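Local coordinates for protein CG8862 (Drosophila melanogaster, PDB 3ISM) that probably cleaves DNA and RNA with little sequence specificity as the magnesium-dependent mitochondrial nuclease EndoG, captured here in complex with its inhibitor EndoGI, at residues 34-37 / 38-41; 56-59 / 60-63; 80-83 / 84-87; 130-134 / 135-139; 225-228 / 229-232. One frame throughout, in Å; residues are numbered along the deposited sequence. Where two conformers were deposited one is given.

Contact 1: residues 34-37 / 38-41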
# COMPACT_ATOMS: atom_id res chain seq x y z
N ARG B 34 -0.66 5.74 -17.57
CA ARG B 34 -1.58 5.98 -18.67
C ARG B 34 -1.62 7.46 -19.04
O ARG B 34 -1.57 8.32 -18.17
CB ARG B 34 -2.98 5.50 -18.31
CG ARG B 34 -3.18 3.98 -18.42
CD ARG B 34 -4.57 3.54 -17.96
NE ARG B 34 -5.63 4.11 -18.78
CZ ARG B 34 -6.40 5.15 -18.43
NH1 ARG B 34 -6.24 5.74 -17.25
NH2 ARG B 34 -7.33 5.59 -19.26
N SER B 35 -1.71 7.74 -20.33
CA SER B 35 -1.70 9.11 -20.82
C SER B 35 -3.08 9.52 -21.32
O SER B 35 -3.72 8.77 -22.05
CB SER B 35 -0.69 9.24 -21.97
OG SER B 35 0.58 8.73 -21.61
N HIS B 36 -3.52 10.70 -20.92
CA HIS B 36 -4.68 11.30 -21.52
C HIS B 36 -4.18 12.45 -22.39
O HIS B 36 -2.96 12.63 -22.56
CB HIS B 36 -5.71 11.73 -20.46
CG HIS B 36 -6.31 10.57 -19.73
ND1 HIS B 36 -7.42 9.89 -20.19
CD2 HIS B 36 -5.91 9.91 -18.61
CE1 HIS B 36 -7.70 8.90 -19.37
NE2 HIS B 36 -6.79 8.88 -18.41
N SER B 37 -5.10 13.20 -22.97
CA SER B 37 -4.76 14.31 -23.84
C SER B 37 -3.99 15.45 -23.18
O SER B 37 -3.24 16.15 -23.86
CB SER B 37 -6.01 14.87 -24.50
OG SER B 37 -6.77 13.84 -25.11
N ASP B 38 -4.18 15.65 -21.88
CA ASP B 38 -3.56 16.80 -21.21
C ASP B 38 -3.14 16.52 -19.77
O ASP B 38 -2.80 17.44 -19.03
CB ASP B 38 -4.47 18.04 -21.27
CG ASP B 38 -3.71 19.36 -21.09
OD1 ASP B 38 -2.61 19.51 -21.67
OD2 ASP B 38 -4.21 20.27 -20.38
N TYR B 39 -3.14 15.25 -19.37
CA TYR B 39 -2.51 14.84 -18.11
C TYR B 39 -2.00 13.41 -18.19
O TYR B 39 -2.33 12.68 -19.13
CB TYR B 39 -3.43 15.05 -16.90
CG TYR B 39 -4.64 14.14 -16.77
CD1 TYR B 39 -4.66 13.12 -15.82
CD2 TYR B 39 -5.78 14.34 -17.53
CE1 TYR B 39 -5.77 12.30 -15.67
CE2 TYR B 39 -6.90 13.53 -17.38
CZ TYR B 39 -6.89 12.52 -16.45
OH TYR B 39 -7.99 11.69 -16.28
N VAL B 40 -1.17 13.03 -17.23
CA VAL B 40 -0.62 11.68 -17.16
C VAL B 40 -1.04 11.05 -15.83
O VAL B 40 -1.10 11.73 -14.81
CB VAL B 40 0.93 11.68 -17.33
CG1 VAL B 40 1.49 10.27 -17.27
CG2 VAL B 40 1.33 12.33 -18.66
N LEU B 41 -1.36 9.76 -15.86
CA LEU B 41 -1.90 9.08 -14.69
C LEU B 41 -1.20 7.75 -14.43
O LEU B 41 -1.08 6.94 -15.34
CB LEU B 41 -3.40 8.84 -14.89
CG LEU B 41 -4.18 8.10 -13.79
CD1 LEU B 41 -5.43 8.91 -13.46
CD2 LEU B 41 -4.58 6.72 -14.22
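R34 and L41 pair across a tight beta hairpin, the turn between strands 33-35 and 40-44 at one margin of the large sheet. They form an antiparallel hydrogen-bonded pair: R34 N donates to L41 O at 2.6 Å and L41 N returns a bond to R34 O at 2.7 Å. Nearer the turn, H36 N reaches Y39 O at 2.9 Å, leaving S37 and D38 to reverse the chain. Beside this bond the H36 and Y39 rings lie in an offset stack, centroids 4.7 Å apart and planes only 15° from parallel. H36 CD2 sits over the phenol face, 3.5 Å from Y39 CZ. A chi1 of 70° folds the Y39 ring back over its own backbone and brings it against one face of the imidazole. Two flat rings suit this turn because they can cover each other closely. Its polar groups tie it to its surroundings: the Y39 hydroxyl bonds to the backbone O of E117, small S37 to the E117 carboxylate, and D38 to R18 and H108. On the face of the sheet away from L41, V40 touches both W52 of strand 49-57 and I22 of helix 16-22.

Contact 2: residues 56-59 / 60-63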
# COMPACT_ATOMS: atom_id res chain seq x y z
N HIS B 56 1.02 19.77 -16.60
CA HIS B 56 1.83 20.91 -16.95
C HIS B 56 0.86 22.02 -17.34
O HIS B 56 0.21 21.94 -18.37
CB HIS B 56 2.81 20.58 -18.09
CG HIS B 56 3.29 21.79 -18.84
ND1 HIS B 56 3.24 21.86 -20.22
CD2 HIS B 56 3.79 22.97 -18.42
CE1 HIS B 56 3.70 23.04 -20.61
NE2 HIS B 56 4.04 23.74 -19.54
N LEU B 57 0.78 23.05 -16.49
CA LEU B 57 -0.18 24.13 -16.66
C LEU B 57 0.48 25.39 -17.19
O LEU B 57 1.61 25.74 -16.81
CB LEU B 57 -0.88 24.45 -15.33
CG LEU B 57 -1.30 23.32 -14.38
CD1 LEU B 57 -2.00 23.91 -13.15
CD2 LEU B 57 -2.18 22.26 -15.06
N THR B 58 -0.25 26.06 -18.09
CA THR B 58 0.07 27.39 -18.52
C THR B 58 -1.16 28.28 -18.26
O THR B 58 -2.25 27.79 -17.94
CB THR B 58 0.43 27.43 -20.02
OG1 THR B 58 -0.67 26.90 -20.78
CG2 THR B 58 1.69 26.61 -20.31
N ALA B 59 -0.97 29.59 -18.38
CA ALA B 59 -2.06 30.55 -18.29
C ALA B 59 -3.14 30.21 -19.32
O ALA B 59 -4.33 30.33 -19.04
CB ALA B 59 -1.55 32.00 -18.51
N GLU B 60 -2.71 29.81 -20.52
CA GLU B 60 -3.66 29.47 -21.57
C GLU B 60 -4.51 28.25 -21.20
O GLU B 60 -5.72 28.25 -21.44
CB GLU B 60 -2.97 29.23 -22.91
CG GLU B 60 -3.99 29.02 -24.02
CD GLU B 60 -3.39 28.92 -25.41
OE1 GLU B 60 -2.22 28.48 -25.55
OE2 GLU B 60 -4.10 29.27 -26.36
N SER B 61 -3.89 27.23 -20.62
CA SER B 61 -4.58 25.98 -20.39
C SER B 61 -5.50 25.96 -19.15
O SER B 61 -6.28 25.02 -18.97
CB SER B 61 -3.59 24.80 -20.39
OG SER B 61 -2.87 24.70 -19.17
N VAL B 62 -5.40 26.98 -18.30
CA VAL B 62 -6.23 27.07 -17.10
C VAL B 62 -7.21 28.23 -17.24
O VAL B 62 -8.03 28.48 -16.35
CB VAL B 62 -5.38 27.27 -15.82
CG1 VAL B 62 -4.33 26.15 -15.67
CG2 VAL B 62 -4.75 28.70 -15.80
N ALA B 63 -7.13 28.93 -18.37
CA ALA B 63 -8.00 30.07 -18.64
C ALA B 63 -9.42 29.61 -18.94
O ALA B 63 -9.62 28.62 -19.66
CB ALA B 63 -7.45 30.92 -19.79
O HOH W 1 -0.39 23.68 -20.57
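T58 and S61 meet through polar atoms where strand 49-57 gives way to the short helix 59-62. The main hydrogen bond is a capping one: S61 N donates to T58 OG1 at 3.2 Å, with an angle of 149°. T58 sets this oxygen between its own N and carbonyl carbon (chi1 57°), turned toward the amides of the first helical turn. Threonine suits an N-cap because its hydroxyl can accept from an amide that has no earlier helical carbonyl to use. Backbone bonds add little, since S61 N and V62 N both make only weak ones to T58 O.

A water joins the polar atoms on one side. It donates to H56 O at 2.9 Å and is also bonded to T58 OG1 and, at 3.0 Å, to S61 OG.

The apolar part is a hydrophobic staple, in which the residue before the N-cap touches the fourth residue of the helix. L57 CB lies 3.9 Å from V62 CG1, the two side chains crossing at about a right angle. Branched, compact V62 also packs on R145, and L57 on V144, both from helix 136-146. On the strand side, the H56 ring stacks on Y155 and bonds to N153 and R18.

Contact 3: residues 80-83 / 84-87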
# COMPACT_ATOMS: atom_id res chain seq x y z
N SER B 80 -10.50 1.28 -20.03
CA SER B 80 -9.15 0.83 -20.33
C SER B 80 -8.51 0.15 -19.11
O SER B 80 -7.40 -0.38 -19.23
CB SER B 80 -8.29 2.00 -20.80
OG SER B 80 -7.93 2.80 -19.70
N ILE B 81 -9.19 0.16 -17.96
CA ILE B 81 -8.73 -0.57 -16.75
C ILE B 81 -9.44 -1.95 -16.69
O ILE B 81 -10.65 -2.04 -16.95
CB ILE B 81 -9.05 0.18 -15.41
CG1 ILE B 81 -8.60 1.66 -15.44
CG2 ILE B 81 -8.46 -0.55 -14.21
CD1 ILE B 81 -7.12 1.85 -15.50
N HIS B 82 -8.68 -3.00 -16.37
CA HIS B 82 -9.25 -4.35 -16.22
C HIS B 82 -10.41 -4.29 -15.21
O HIS B 82 -10.30 -3.61 -14.19
CB HIS B 82 -8.13 -5.33 -15.76
CG HIS B 82 -8.54 -6.78 -15.71
ND1 HIS B 82 -9.34 -7.30 -14.72
CD2 HIS B 82 -8.25 -7.81 -16.54
CE1 HIS B 82 -9.55 -8.58 -14.94
NE2 HIS B 82 -8.89 -8.92 -16.04
N PRO B 83 -11.54 -4.97 -15.51
CA PRO B 83 -12.73 -4.93 -14.63
C PRO B 83 -12.49 -5.20 -13.13
O PRO B 83 -13.21 -4.65 -12.29
CB PRO B 83 -13.67 -5.97 -15.25
CG PRO B 83 -13.30 -5.97 -16.70
CD PRO B 83 -11.79 -5.77 -16.72
N PHE B 84 -11.46 -5.99 -12.81
CA PHE B 84 -11.15 -6.33 -11.40
C PHE B 84 -10.72 -5.10 -10.64
O PHE B 84 -10.88 -5.05 -9.43
CB PHE B 84 -10.00 -7.34 -11.30
CG PHE B 84 -10.37 -8.76 -11.66
CD1 PHE B 84 -11.63 -9.08 -12.16
CD2 PHE B 84 -9.43 -9.77 -11.53
CE1 PHE B 84 -11.95 -10.41 -12.51
CE2 PHE B 84 -9.72 -11.07 -11.87
CZ PHE B 84 -10.99 -11.40 -12.36
N PHE B 85 -10.15 -4.12 -11.34
CA PHE B 85 -9.50 -3.00 -10.63
C PHE B 85 -10.15 -1.64 -10.86
O PHE B 85 -9.57 -0.62 -10.48
CB PHE B 85 -8.01 -2.94 -11.00
CG PHE B 85 -7.35 -4.29 -11.06
CD1 PHE B 85 -7.30 -5.11 -9.94
CD2 PHE B 85 -6.78 -4.74 -12.25
CE1 PHE B 85 -6.70 -6.38 -10.00
CE2 PHE B 85 -6.18 -6.00 -12.33
CZ PHE B 85 -6.14 -6.82 -11.20
N ARG B 86 -11.33 -1.63 -11.48
CA ARG B 86 -12.07 -0.39 -11.75
C ARG B 86 -12.89 0.06 -10.57
O ARG B 86 -13.66 -0.72 -10.02
CB ARG B 86 -13.07 -0.61 -12.85
CG ARG B 86 -12.57 -0.40 -14.22
CD ARG B 86 -13.65 -0.80 -15.20
NE ARG B 86 -13.05 -1.49 -16.33
CZ ARG B 86 -13.73 -2.07 -17.30
NH1 ARG B 86 -15.05 -2.03 -17.31
NH2 ARG B 86 -13.07 -2.67 -18.28
N SER B 87 -12.78 1.33 -10.20
CA SER B 87 -13.81 1.92 -9.35
C SER B 87 -15.06 2.22 -10.18
O SER B 87 -14.98 2.49 -11.40
CB SER B 87 -13.31 3.18 -8.63
OG SER B 87 -12.78 4.12 -9.56
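H82 holds CG opposite its own N (chi1 -174°), and F84 turns its ring back beside its backbone N (chi1 -76°), which lays the two side chains alongside each other, pointing the same way. The edge of the imidazole meets the face of the phenyl ring in a T-shaped pair, planes at 73°, with H82 CE1 3.4 Å from F84 CG. The same imidazole accepts from the backbone: F84 N donates to H82 ND1 at 3.1 Å, nearly straight though tilted from the ring plane. This bond fixes the ring's rotation and is consistent with ND1 carrying no proton. F85 completes the cluster, its CB resting 4.0 Å from I81 CG2. F85 N donates to H82 O at 2.9 Å, closing a type I beta turn; proline suits its second position, P83, where phi near -60° is needed.

R86 closes the other side. Bent at chi3, it grips I81 O side-on, the oxygen in the guanidinium plane, with NH2 at 2.8 Å and NE at 2.5 Å, a length so short that its exact value is doubtful. P83 CG covers one face of that group, 3.7 Å from R86 NH2. L238 and E232 of the second subunit pack on the aromatic cluster, and I235 of the inhibitor chain CG4930 on P83 and R86. The loop leads into helix 89-92, while F85 O bonds to Y43 of strand 40-44.

Contact 4: residues 130-134 / 135-139. With MG (magnesium ion), chain F.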
# COMPACT_ATOMS: atom_id res chain seq x y z
N GLN B 130 -17.70 18.67 1.77
CA GLN B 130 -17.72 19.91 2.52
C GLN B 130 -16.53 19.94 3.47
O GLN B 130 -16.31 19.00 4.24
CB GLN B 130 -19.01 20.01 3.33
CG GLN B 130 -20.24 20.38 2.52
CD GLN B 130 -21.51 20.34 3.35
OE1 GLN B 130 -21.89 21.34 3.98
NE2 GLN B 130 -22.19 19.19 3.35
N GLY B 131 -15.78 21.03 3.40
CA GLY B 131 -14.59 21.19 4.24
C GLY B 131 -13.31 20.58 3.68
O GLY B 131 -12.29 20.58 4.36
N PHE B 132 -13.35 20.07 2.45
CA PHE B 132 -12.13 19.56 1.81
C PHE B 132 -12.21 19.63 0.27
O PHE B 132 -11.86 20.67 -0.30
CB PHE B 132 -11.72 18.16 2.34
CG PHE B 132 -10.39 17.69 1.83
CD1 PHE B 132 -9.21 18.32 2.24
CD2 PHE B 132 -10.30 16.63 0.93
CE1 PHE B 132 -7.96 17.90 1.75
CE2 PHE B 132 -9.06 16.20 0.45
CZ PHE B 132 -7.88 16.84 0.87
N ASN B 133 -12.69 18.57 -0.39
CA ASN B 133 -12.84 18.58 -1.86
C ASN B 133 -13.46 19.89 -2.35
O ASN B 133 -12.93 20.53 -3.27
CB ASN B 133 -13.69 17.39 -2.34
CG ASN B 133 -13.95 17.41 -3.86
OD1 ASN B 133 -13.04 17.60 -4.67
ND2 ASN B 133 -15.21 17.22 -4.24
N ARG B 134 -14.55 20.30 -1.71
CA ARG B 134 -15.33 21.45 -2.17
C ARG B 134 -14.81 22.78 -1.64
O ARG B 134 -15.21 23.84 -2.10
CB ARG B 134 -16.81 21.29 -1.82
CG ARG B 134 -17.40 19.97 -2.29
CD ARG B 134 -18.92 19.87 -2.03
NE ARG B 134 -19.31 18.46 -2.01
CZ ARG B 134 -20.53 18.01 -1.72
NH1 ARG B 134 -20.76 16.70 -1.72
NH2 ARG B 134 -21.49 18.86 -1.43
N ASP B 135 -13.89 22.72 -0.68
CA ASP B 135 -13.40 23.92 -0.02
C ASP B 135 -11.86 23.98 -0.01
O ASP B 135 -11.24 24.28 -1.04
CB ASP B 135 -14.01 24.01 1.38
CG ASP B 135 -15.52 24.21 1.35
OD1 ASP B 135 -15.98 25.35 1.13
OD2 ASP B 135 -16.26 23.22 1.55
N ALA B 136 -11.26 23.67 1.14
CA ALA B 136 -9.81 23.70 1.32
C ALA B 136 -8.97 23.10 0.16
O ALA B 136 -8.01 23.72 -0.30
CB ALA B 136 -9.43 23.04 2.65
N TRP B 137 -9.33 21.92 -0.31
CA TRP B 137 -8.59 21.30 -1.42
C TRP B 137 -8.76 22.10 -2.72
O TRP B 137 -7.81 22.27 -3.48
CB TRP B 137 -9.00 19.83 -1.60
CG TRP B 137 -8.18 19.07 -2.62
CD1 TRP B 137 -8.61 18.61 -3.83
CD2 TRP B 137 -6.81 18.67 -2.50
NE1 TRP B 137 -7.59 17.96 -4.48
CE2 TRP B 137 -6.47 17.98 -3.68
CE3 TRP B 137 -5.84 18.82 -1.50
CZ2 TRP B 137 -5.20 17.44 -3.90
CZ3 TRP B 137 -4.56 18.28 -1.72
CH2 TRP B 137 -4.26 17.61 -2.91
N ASN B 138 -9.98 22.58 -2.98
CA ASN B 138 -10.20 23.48 -4.11
C ASN B 138 -9.35 24.75 -4.01
O ASN B 138 -8.82 25.23 -5.01
CB ASN B 138 -11.69 23.85 -4.26
CG ASN B 138 -11.93 24.90 -5.33
OD1 ASN B 138 -12.53 25.94 -5.06
ND2 ASN B 138 -11.47 24.64 -6.54
N THR B 139 -9.20 25.27 -2.79
CA THR B 139 -8.38 26.47 -2.56
C THR B 139 -6.93 26.25 -3.03
O THR B 139 -6.34 27.13 -3.68
CB THR B 139 -8.42 26.89 -1.07
OG1 THR B 139 -9.78 27.05 -0.67
CG2 THR B 139 -7.66 28.22 -0.84
MG MG F . -12.26 18.32 -6.57
O HOH W 2 -11.45 19.99 -5.39
O HOH W 3 -13.79 19.69 -7.07
O HOH W 4 -13.39 16.99 -7.45
O HOH W 5 -10.67 17.10 -5.85
O HOH W 6 -11.18 18.84 -8.02
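G131 and D135 are joined where helix 129-133 breaks and helix 136-146 begins. G131 N donates to D135 OD2 at 2.9 Å and 172°, meeting it on the anti side, somewhat out of the carboxylate plane. The backbone angles of G131 call for glycine, since a CB would be jammed against the carbonyl O of Q130. An alanine in place of D135 would probably leave G131 N without this acceptor and the break less firmly held.

Next, F132 O takes two amides from opposite faces of its plane, D135 N at 2.9 Å and W137 N at 2.8 Å. The F132 ring turns one face to W137 CB, which stands 3.9 Å from its centroid almost along the ring normal, a CH-pi contact.

N133 is the metal ligand, consistent with the beta-beta-alpha-metal site of the His-Me finger family, antiparallel strands 98-101 and 124-127 being its two strands. With CG trans to the backbone N (chi1 176°), N133 binds the magnesium ion through OD1 at 2.2 Å; five waters complete six-fold coordination. One of them donates to N133 O at 2.6 Å, while D98 accepts from ND2 and so orients the amide. R134, long and charged, also pairs with D98 and reaches A326 O of the inhibitor chain CG4930.

Contact 5: residues 225-228 / 229-232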
# COMPACT_ATOMS: atom_id res chain seq x y z
N GLN B 225 2.23 23.38 4.07
CA GLN B 225 3.52 23.24 3.40
C GLN B 225 4.43 22.28 4.17
O GLN B 225 4.53 22.37 5.39
CB GLN B 225 4.18 24.62 3.20
CG GLN B 225 3.69 25.35 1.95
CD GLN B 225 4.23 26.77 1.81
OE1 GLN B 225 4.27 27.54 2.77
NE2 GLN B 225 4.63 27.14 0.59
N VAL B 226 5.05 21.35 3.44
CA VAL B 226 5.91 20.30 3.98
C VAL B 226 7.17 20.20 3.08
O VAL B 226 7.07 20.43 1.88
CB VAL B 226 5.17 18.92 3.97
CG1 VAL B 226 5.93 17.89 4.73
CG2 VAL B 226 3.78 19.02 4.58
N PRO B 227 8.35 19.87 3.66
CA PRO B 227 9.50 19.59 2.80
C PRO B 227 9.20 18.48 1.80
O PRO B 227 8.65 17.45 2.19
CB PRO B 227 10.57 19.11 3.80
CG PRO B 227 10.23 19.83 5.06
CD PRO B 227 8.72 19.83 5.10
N PRO B 228 9.55 18.68 0.52
CA PRO B 228 9.25 17.70 -0.54
C PRO B 228 9.77 16.30 -0.25
O PRO B 228 9.11 15.33 -0.63
CB PRO B 228 9.93 18.29 -1.77
CG PRO B 228 10.90 19.31 -1.25
CD PRO B 228 10.28 19.85 -0.01
N GLU B 229 10.92 16.21 0.42
CA GLU B 229 11.55 14.94 0.77
C GLU B 229 10.68 14.13 1.72
O GLU B 229 10.67 12.90 1.69
CB GLU B 229 12.93 15.18 1.40
CG GLU B 229 13.97 15.80 0.46
CD GLU B 229 13.85 17.31 0.31
OE1 GLU B 229 13.15 17.95 1.14
OE2 GLU B 229 14.47 17.86 -0.63
N SER B 230 9.94 14.81 2.58
CA SER B 230 9.03 14.09 3.47
C SER B 230 7.82 13.55 2.70
O SER B 230 7.32 12.48 3.03
CB SER B 230 8.57 14.97 4.62
OG SER B 230 7.72 15.96 4.11
N VAL B 231 7.37 14.26 1.66
CA VAL B 231 6.34 13.71 0.76
C VAL B 231 6.87 12.48 0.01
O VAL B 231 6.19 11.47 -0.11
CB VAL B 231 5.83 14.76 -0.29
CG1 VAL B 231 4.64 14.20 -1.08
CG2 VAL B 231 5.43 16.09 0.37
N GLU B 232 8.10 12.58 -0.50
CA GLU B 232 8.77 11.50 -1.21
C GLU B 232 8.90 10.26 -0.34
O GLU B 232 8.58 9.15 -0.75
CB GLU B 232 10.14 11.96 -1.70
CG GLU B 232 10.01 12.97 -2.85
CD GLU B 232 11.33 13.47 -3.40
OE1 GLU B 232 12.26 13.67 -2.61
OE2 GLU B 232 11.42 13.69 -4.62
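P227 and S230 form the close part of this contact, at the start of helix 228-235. P227 O, at the N-cap position, takes two donors from one residue. S230 OG bonds to it at 2.6 Å in the carbonyl plane, and S230 N at 3.0 Å from above that plane; V231 N adds a long, weak bond. The serine tucks OG back over its own backbone (chi1 69°), toward the loop. Were S230 replaced by a valine, the hydroxyl would be gone and P227 O would probably be left to the less straight bond from S230 N and the weak one from V231 N, giving the loop more play against the helix. One residue on, E232 N donates to P228 O at 2.9 Å and 161°, the first regular turn of the helix. Proline suits P228, as the first turn asks no N-H of it and its fixed phi fits a helix.

The outer side is looser. P227 is exposed, and E229, bent at chi2, lies along P228; its contacts rest on one of two conformers and are doubtful in detail. E232, by contrast, is buried, pairing with R245 and packing on F84 of the second subunit. Inward, P228 meets S207 of strand 203-211, while V231, branched and apolar, fits against V209 of that strand and against Y191 and V193 of strand 189-197.

How the contacts relate
Contact 4 holds the magnesium ion, and its N133 side chain lies about 6 Å from that of H101, the predicted proton acceptor. Contacts 1 and 2 stand at its periphery: the side chains of Y39 and L57 are each about 13 Å from the ion, and strands 40-44 and 49-57, neighbours in one sheet, link the two. Contact 1 touches contact 3 directly, R34 CD lying 3.9 Å from I81 CD1 in the conformer modelled for R34. Contacts 3 and 5 are away from the site and their centres are 31 Å apart within the chain, yet each faces the second subunit: F84 of one copy packs on E232 of the other. Contacts 3 and 4 also meet the inhibitor.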